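Local coordinates for protein galactitol 1-phosphate 5-dehydrogenase (Escherichia coli, PDB 4UEJ) that catalyses the NAD+-dependent oxidation of galactitol 1-phosphate to D-tagatose 6-phosphate, as a zinc-containing homodimeric dehydrogenase of the alcohol dehydrogenase family, at residues A[247-258]-A[275-286]; A[187-198]-A[205-213]. One frame throughout, in Å; residues are numbered along the deposited sequence. Where two conformers were deposited one is given.

Contact 1: A[247-258]-A[275-286]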
# COMPACT_ATOMS: atom_id res chain seq x y z
N VAL A 247 -1.66 5.09 -9.30
CA VAL A 247 -0.31 5.38 -8.85
C VAL A 247 0.27 6.54 -9.64
O VAL A 247 0.92 7.43 -9.08
CB VAL A 247 0.61 4.15 -9.00
CG1 VAL A 247 2.07 4.52 -8.72
CG2 VAL A 247 0.14 3.06 -8.04
N GLU A 248 0.03 6.56 -10.95
CA GLU A 248 0.57 7.61 -11.79
C GLU A 248 -0.00 9.00 -11.49
O GLU A 248 0.71 10.00 -11.59
CB GLU A 248 0.37 7.27 -13.27
CG GLU A 248 1.27 6.13 -13.74
CD GLU A 248 2.75 6.52 -13.75
OE1 GLU A 248 3.05 7.72 -13.89
OE2 GLU A 248 3.61 5.62 -13.62
N ILE A 249 -1.27 9.08 -11.12
CA ILE A 249 -1.86 10.39 -10.90
C ILE A 249 -1.74 10.86 -9.47
O ILE A 249 -1.93 12.04 -9.19
CB ILE A 249 -3.35 10.44 -11.31
CG1 ILE A 249 -4.21 9.61 -10.36
CG2 ILE A 249 -3.50 10.01 -12.76
CD1 ILE A 249 -5.69 9.71 -10.65
N ALA A 250 -1.41 9.94 -8.56
CA ALA A 250 -1.48 10.25 -7.14
C ALA A 250 -0.60 11.43 -6.75
O ALA A 250 0.49 11.62 -7.29
CB ALA A 250 -1.08 9.03 -6.32
N GLY A 251 -1.08 12.22 -5.80
CA GLY A 251 -0.31 13.33 -5.28
C GLY A 251 0.54 12.86 -4.12
O GLY A 251 0.56 11.67 -3.77
N PRO A 252 1.27 13.79 -3.50
CA PRO A 252 2.20 13.41 -2.43
C PRO A 252 1.45 12.82 -1.22
O PRO A 252 0.44 13.36 -0.78
CB PRO A 252 2.89 14.73 -2.07
CG PRO A 252 2.07 15.80 -2.70
CD PRO A 252 1.38 15.20 -3.88
N HIS A 253 1.97 11.69 -0.74
CA HIS A 253 1.40 10.95 0.39
C HIS A 253 -0.08 10.61 0.23
O HIS A 253 -0.78 10.47 1.23
CB HIS A 253 1.61 11.73 1.69
CG HIS A 253 3.04 11.84 2.10
ND1 HIS A 253 3.54 11.24 3.23
CD2 HIS A 253 4.09 12.47 1.52
CE1 HIS A 253 4.82 11.51 3.34
NE2 HIS A 253 5.19 12.25 2.32
N ALA A 254 -0.55 10.44 -1.01
CA ALA A 254 -1.93 10.04 -1.22
C ALA A 254 -2.19 8.70 -0.59
O ALA A 254 -1.27 7.88 -0.45
CB ALA A 254 -2.28 10.00 -2.73
N GLN A 255 -3.42 8.52 -0.16
CA GLN A 255 -3.92 7.21 0.23
C GLN A 255 -4.59 6.58 -0.97
O GLN A 255 -5.43 7.20 -1.63
CB GLN A 255 -4.91 7.30 1.38
CG GLN A 255 -4.31 7.70 2.71
CD GLN A 255 -5.39 8.02 3.71
OE1 GLN A 255 -6.21 8.92 3.49
NE2 GLN A 255 -5.44 7.24 4.78
N LEU A 256 -4.24 5.33 -1.25
CA LEU A 256 -4.85 4.62 -2.38
C LEU A 256 -5.50 3.34 -1.90
O LEU A 256 -4.82 2.34 -1.63
CB LEU A 256 -3.81 4.32 -3.46
CG LEU A 256 -4.17 3.33 -4.57
CD1 LEU A 256 -5.50 3.67 -5.23
CD2 LEU A 256 -3.05 3.28 -5.59
N ALA A 257 -6.83 3.37 -1.83
CA ALA A 257 -7.61 2.22 -1.36
C ALA A 257 -8.02 1.34 -2.52
O ALA A 257 -8.67 1.80 -3.47
CB ALA A 257 -8.83 2.68 -0.59
N LEU A 258 -7.65 0.07 -2.43
CA LEU A 258 -7.90 -0.87 -3.51
C LEU A 258 -9.14 -1.66 -3.16
O LEU A 258 -9.15 -2.41 -2.20
CB LEU A 258 -6.70 -1.81 -3.69
CG LEU A 258 -5.36 -1.16 -4.02
CD1 LEU A 258 -4.26 -2.22 -4.05
CD2 LEU A 258 -5.41 -0.40 -5.33
N LYS A 275 7.24 5.27 -8.05
CA LYS A 275 6.39 6.37 -7.62
C LYS A 275 5.67 6.04 -6.33
O LYS A 275 5.36 6.94 -5.55
CB LYS A 275 5.38 6.75 -8.71
CG LYS A 275 6.04 7.41 -9.90
CD LYS A 275 5.02 7.93 -10.92
CE LYS A 275 5.74 8.68 -12.04
NZ LYS A 275 4.80 9.39 -12.98
N ILE A 276 5.37 4.76 -6.10
CA ILE A 276 4.77 4.41 -4.82
C ILE A 276 5.71 4.83 -3.69
O ILE A 276 5.27 5.39 -2.69
CB ILE A 276 4.48 2.90 -4.70
CG1 ILE A 276 3.51 2.47 -5.79
CG2 ILE A 276 3.98 2.56 -3.31
CD1 ILE A 276 3.34 0.98 -5.89
N LEU A 277 7.00 4.56 -3.88
CA LEU A 277 8.01 4.98 -2.91
C LEU A 277 8.21 6.49 -2.92
O LEU A 277 8.10 7.14 -1.88
CB LEU A 277 9.36 4.29 -3.19
CG LEU A 277 9.45 2.85 -2.68
CD1 LEU A 277 8.61 1.92 -3.53
CD2 LEU A 277 10.91 2.39 -2.65
N ARG A 278 8.48 7.05 -4.09
CA ARG A 278 8.83 8.46 -4.19
C ARG A 278 7.73 9.40 -3.70
O ARG A 278 8.03 10.43 -3.10
CB ARG A 278 9.21 8.81 -5.62
CG ARG A 278 10.60 8.29 -6.00
CD ARG A 278 10.90 8.68 -7.43
NE ARG A 278 12.33 8.64 -7.71
CZ ARG A 278 12.97 7.54 -8.08
NH1 ARG A 278 12.30 6.40 -8.19
NH2 ARG A 278 14.28 7.58 -8.32
N LYS A 279 6.48 9.06 -3.97
CA LYS A 279 5.35 9.84 -3.48
C LYS A 279 4.98 9.48 -2.06
O LYS A 279 4.13 10.12 -1.45
CB LYS A 279 4.12 9.67 -4.39
CG LYS A 279 4.38 10.02 -5.84
CD LYS A 279 3.13 9.74 -6.67
CE LYS A 279 3.37 10.08 -8.13
NZ LYS A 279 2.10 10.01 -8.92
N GLU A 280 5.63 8.44 -1.53
CA GLU A 280 5.29 7.89 -0.22
C GLU A 280 3.79 7.64 -0.09
O GLU A 280 3.14 8.09 0.85
CB GLU A 280 5.82 8.79 0.90
CG GLU A 280 7.36 8.68 0.99
CD GLU A 280 7.98 9.36 2.21
OE1 GLU A 280 7.47 10.40 2.68
OE2 GLU A 280 8.99 8.84 2.71
N LEU A 281 3.25 6.91 -1.06
CA LEU A 281 1.85 6.55 -1.03
C LEU A 281 1.59 5.55 0.09
O LEU A 281 2.51 4.86 0.56
CB LEU A 281 1.43 5.93 -2.36
CG LEU A 281 1.70 6.78 -3.59
CD1 LEU A 281 1.16 6.08 -4.82
CD2 LEU A 281 1.08 8.17 -3.41
N THR A 282 0.35 5.51 0.54
CA THR A 282 -0.12 4.44 1.40
C THR A 282 -1.18 3.69 0.62
O THR A 282 -2.21 4.27 0.27
CB THR A 282 -0.72 4.96 2.69
OG1 THR A 282 0.28 5.67 3.43
CG2 THR A 282 -1.24 3.80 3.53
N VAL A 283 -0.92 2.43 0.33
CA VAL A 283 -1.83 1.62 -0.46
C VAL A 283 -2.55 0.71 0.54
O VAL A 283 -1.91 -0.02 1.29
CB VAL A 283 -1.09 0.81 -1.54
CG1 VAL A 283 -2.07 -0.05 -2.33
CG2 VAL A 283 -0.34 1.74 -2.48
N ILE A 284 -3.87 0.78 0.52
CA ILE A 284 -4.73 0.16 1.53
C ILE A 284 -5.56 -0.91 0.86
O ILE A 284 -6.43 -0.60 0.04
CB ILE A 284 -5.65 1.22 2.18
CG1 ILE A 284 -4.81 2.32 2.85
CG2 ILE A 284 -6.66 0.59 3.14
CD1 ILE A 284 -5.60 3.60 3.14
N GLY A 285 -5.29 -2.17 1.18
CA GLY A 285 -6.12 -3.23 0.64
C GLY A 285 -7.43 -3.23 1.41
O GLY A 285 -7.44 -3.14 2.65
N SER A 286 -8.53 -3.30 0.67
CA SER A 286 -9.83 -3.32 1.30
C SER A 286 -10.52 -4.60 0.87
O SER A 286 -10.45 -5.00 -0.29
CB SER A 286 -10.66 -2.08 0.91
OG SER A 286 -11.85 -2.01 1.69
O HOH W 1 0.52 8.27 2.48
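Lys279 reaches across to the closing turn of helix 240-249, a simple case of a lysine bonding to carbonyls at the C-terminal end of a neighbouring helix and just beyond it, within a Rossmann-type nucleotide-binding fold. Its ammonium nitrogen NZ lies 2.8 Å from Ala250 O, in the carbonyl plane on a lone pair, and bonds equally closely to Val247 O; a third, weak bond runs to Glu248 O. The chain gets there fully extended beyond CG (chi2 177°, chi3 -179°), and the carbonyls at the helix end probably favour the positive charge. Beside it Lys275 NZ forms a salt bridge with Glu248 OE1, at 2.6 Å on the syn side of the carboxylate, whose OE2 is held by Thr272. Leu281 CD2 packs 3.7 Å from Ala250 CB and also touches Ala254 CB. The type II turn from Gly251 to Ala254 then brings the chain into strand 255-258, which runs parallel to strand 282-285 through ladder bonds such as Leu256 N to Thr282 O (2.7 Å). On the face carrying Leu256 and Val283, Leu258 CD1 meets Val283 CG1 at 3.5 Å. Just before the strands His253 receives Glu280 CB over one ring face; the ring also stacks on Phe99 of the second subunit, whose Gln102 bonds to His253 NE2 and whose His151 bonds to Glu280 OE2. Val283 pairs antiparallel with a strand there, which carries the sheet through the dimer interface. One water lies within hydrogen-bonding distance of His253 O, Glu280 O and Thr282 OG1, 2.8 Å from Thr282 OG1.

Contact 2: A[187-198]-A[205-213]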
# COMPACT_ATOMS: atom_id res chain seq x y z
N SER A 187 -13.15 17.64 -1.83
CA SER A 187 -13.53 17.55 -3.23
C SER A 187 -13.74 16.09 -3.60
O SER A 187 -13.22 15.19 -2.93
CB SER A 187 -12.46 18.16 -4.13
OG SER A 187 -11.27 17.39 -4.07
N VAL A 188 -14.50 15.84 -4.66
CA VAL A 188 -14.58 14.50 -5.21
C VAL A 188 -14.39 14.57 -6.71
O VAL A 188 -15.04 15.36 -7.39
CB VAL A 188 -15.93 13.83 -4.88
CG1 VAL A 188 -15.96 12.41 -5.41
CG2 VAL A 188 -16.19 13.87 -3.39
N THR A 189 -13.47 13.75 -7.21
CA THR A 189 -13.17 13.65 -8.63
C THR A 189 -13.55 12.25 -9.09
O THR A 189 -13.27 11.29 -8.38
CB THR A 189 -11.68 13.90 -8.90
OG1 THR A 189 -11.37 15.27 -8.62
CG2 THR A 189 -11.32 13.58 -10.35
N ALA A 190 -14.18 12.12 -10.25
CA ALA A 190 -14.53 10.79 -10.74
C ALA A 190 -13.80 10.48 -12.04
O ALA A 190 -13.71 11.33 -12.90
CB ALA A 190 -16.04 10.65 -10.92
N ILE A 191 -13.29 9.26 -12.17
CA ILE A 191 -12.54 8.86 -13.35
C ILE A 191 -13.10 7.57 -13.94
O ILE A 191 -13.32 6.62 -13.21
CB ILE A 191 -11.04 8.67 -13.03
CG1 ILE A 191 -10.47 9.94 -12.36
CG2 ILE A 191 -10.27 8.29 -14.28
CD1 ILE A 191 -8.96 9.85 -12.03
N ASP A 192 -13.33 7.54 -15.25
CA ASP A 192 -13.89 6.35 -15.89
C ASP A 192 -13.55 6.30 -17.37
O ASP A 192 -13.28 7.33 -17.98
CB ASP A 192 -15.41 6.29 -15.71
CG ASP A 192 -15.96 4.89 -15.94
OD1 ASP A 192 -15.64 3.98 -15.16
OD2 ASP A 192 -16.73 4.70 -16.90
N ILE A 193 -13.56 5.09 -17.94
CA ILE A 193 -13.24 4.90 -19.36
C ILE A 193 -14.33 5.42 -20.29
O ILE A 193 -14.06 5.73 -21.45
CB ILE A 193 -12.98 3.41 -19.71
CG1 ILE A 193 -14.30 2.62 -19.74
CG2 ILE A 193 -11.99 2.78 -18.73
CD1 ILE A 193 -14.19 1.28 -20.43
N SER A 194 -15.57 5.50 -19.79
CA SER A 194 -16.68 6.04 -20.57
C SER A 194 -17.12 7.37 -19.99
O SER A 194 -16.73 7.72 -18.88
CB SER A 194 -17.86 5.06 -20.60
OG SER A 194 -17.56 3.92 -21.38
N SER A 195 -17.94 8.11 -20.73
CA SER A 195 -18.30 9.48 -20.33
C SER A 195 -19.72 9.63 -19.81
O SER A 195 -20.14 10.70 -19.36
CB SER A 195 -18.09 10.42 -21.51
OG SER A 195 -18.85 10.01 -22.64
N GLU A 196 -20.45 8.52 -19.85
CA GLU A 196 -21.87 8.55 -19.62
C GLU A 196 -22.18 8.75 -18.14
O GLU A 196 -22.93 9.64 -17.73
CB GLU A 196 -22.47 7.25 -20.10
CG GLU A 196 -23.06 7.42 -21.43
CD GLU A 196 -23.89 6.24 -21.87
OE1 GLU A 196 -23.99 5.26 -21.11
OE2 GLU A 196 -24.52 6.35 -22.93
N LYS A 197 -21.55 7.89 -17.34
CA LYS A 197 -21.72 7.90 -15.90
C LYS A 197 -21.04 9.12 -15.28
O LYS A 197 -21.28 9.47 -14.12
CB LYS A 197 -21.15 6.60 -15.33
CG LYS A 197 -21.83 5.36 -15.92
CD LYS A 197 -20.87 4.19 -16.09
CE LYS A 197 -21.61 2.91 -16.49
NZ LYS A 197 -20.71 1.71 -16.47
N LEU A 198 -20.20 9.78 -16.07
CA LEU A 198 -19.45 10.92 -15.56
C LEU A 198 -20.38 12.11 -15.33
O LEU A 198 -20.25 12.79 -14.33
CB LEU A 198 -18.30 11.27 -16.50
CG LEU A 198 -17.14 10.25 -16.46
CD1 LEU A 198 -15.91 10.72 -17.26
CD2 LEU A 198 -16.73 9.92 -15.03
N GLY A 205 -22.35 14.92 -7.12
CA GLY A 205 -21.46 15.78 -6.37
C GLY A 205 -19.99 15.77 -6.75
O GLY A 205 -19.21 16.50 -6.12
N ALA A 206 -19.58 15.00 -7.75
CA ALA A 206 -18.19 15.10 -8.20
C ALA A 206 -18.01 16.49 -8.82
O ALA A 206 -18.84 16.93 -9.60
CB ALA A 206 -17.83 14.00 -9.20
N MET A 207 -16.95 17.19 -8.44
CA MET A 207 -16.76 18.54 -8.93
C MET A 207 -16.05 18.53 -10.28
O MET A 207 -16.08 19.52 -11.02
CB MET A 207 -16.02 19.40 -7.91
CG MET A 207 -14.82 18.73 -7.25
SD MET A 207 -13.29 18.96 -8.17
CE MET A 207 -13.18 20.74 -8.22
N GLN A 208 -15.42 17.41 -10.60
CA GLN A 208 -14.86 17.20 -11.93
C GLN A 208 -14.72 15.72 -12.26
O GLN A 208 -14.70 14.88 -11.36
CB GLN A 208 -13.51 17.88 -12.05
CG GLN A 208 -12.46 17.22 -11.18
CD GLN A 208 -11.20 18.04 -11.10
OE1 GLN A 208 -11.00 18.98 -11.88
NE2 GLN A 208 -10.34 17.71 -10.14
N THR A 209 -14.65 15.43 -13.56
CA THR A 209 -14.52 14.07 -14.07
C THR A 209 -13.46 14.00 -15.16
O THR A 209 -13.31 14.91 -15.98
CB THR A 209 -15.85 13.55 -14.66
OG1 THR A 209 -16.29 14.42 -15.72
CG2 THR A 209 -16.93 13.50 -13.58
N PHE A 210 -12.70 12.90 -15.16
CA PHE A 210 -11.73 12.63 -16.21
C PHE A 210 -12.13 11.36 -16.97
O PHE A 210 -12.33 10.30 -16.36
CB PHE A 210 -10.32 12.45 -15.63
CG PHE A 210 -9.86 13.59 -14.76
CD1 PHE A 210 -10.24 14.90 -15.03
CD2 PHE A 210 -9.01 13.35 -13.70
CE1 PHE A 210 -9.80 15.94 -14.23
CE2 PHE A 210 -8.56 14.39 -12.89
CZ PHE A 210 -8.95 15.69 -13.16
N ASN A 211 -12.23 11.47 -18.28
CA ASN A 211 -12.41 10.32 -19.15
C ASN A 211 -11.05 9.72 -19.48
O ASN A 211 -10.28 10.32 -20.21
CB ASN A 211 -13.13 10.74 -20.44
CG ASN A 211 -13.53 9.56 -21.30
OD1 ASN A 211 -12.76 8.62 -21.49
ND2 ASN A 211 -14.75 9.61 -21.83
N SER A 212 -10.76 8.54 -18.94
CA SER A 212 -9.40 8.02 -19.04
C SER A 212 -9.08 7.48 -20.44
O SER A 212 -7.94 7.12 -20.73
CB SER A 212 -9.16 6.94 -17.99
OG SER A 212 -10.00 5.82 -18.21
N SER A 213 -10.09 7.43 -21.30
CA SER A 213 -9.87 7.03 -22.68
C SER A 213 -9.51 8.26 -23.52
O SER A 213 -9.14 8.14 -24.69
CB SER A 213 -11.10 6.33 -23.25
OG SER A 213 -12.17 7.25 -23.47
O HOH W 2 -16.80 17.54 -4.95
O HOH W 3 -16.99 8.34 -23.83
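Phe210 and Thr189 meet on the well-packed side of this strand pair: Thr189 CG2 sits over one face of the phenyl ring, 4.2 Å from its centroid, and Ile191 CD1 comes to the ring edge near its plane. Thr189 CG2 lies opposite the backbone N across the CA-CB bond (chi1 -68° for OG1), a setting that puts OG1 beside the backbone N, where it accepts a nearly straight bond from Gln208 NE2 at 3.1 Å, in the amide plane. Helix 217-223 covers this face through Met220 and Val223. On the reverse face Leu198 and Thr209 lie alongside with their chains pointing opposite ways, Leu198 CD2 3.8 Å from Thr209 CB, and Ala190 CB lies 4.2 Å from Ala206 CB. Strand 187-192, helix 196-203 and strand 208-211 thus form a beta-alpha-beta crossover of the Rossmann-type domain, its parallel strands joined by bonds such as Phe210 N to Ala190 O. At the C-terminal ends of the strands the packing gives way to polar, hydrated groups, with Ser195 and Ser213 exposed to solvent. Asn211 OD1 accepts from Ser213 N in an Asx turn, while ND2 lies 3.5 Å from Ser195 CB and donates to a water that also meets Ser195 OG. With an alanine here, Ser213 N is likely to lose its acceptor and the water its ND2 donor. Asp192 closes a second Asx turn through Ser194 N, bonded to its OD2 at 3.2 Å, and its OD1 takes Ala169 N.

In the fold
Both contacts belong to one six-stranded parallel sheet of the nucleotide-binding domain and form its two flanks. Contact 2 comes first along the chain and closes before contact 1 opens. It pairs strand 208-211 with 187-192, whereas contact 1 pairs 255-258 with 282-285 on the other flank; 208-211 and 282-285 are outermost within this chain, and strands 163-167 and 231-235 lie between the two pairs. Their centres are about 19 Å apart, yet the two touch where Ile249 CD1 packs 3.6 Å from Ile191 CD1, and both pack against helix 217-223. At contact 1 the sheet continues antiparallel into the second subunit, tying it to the homodimer, whereas no other chain of the assembly touches contact 2.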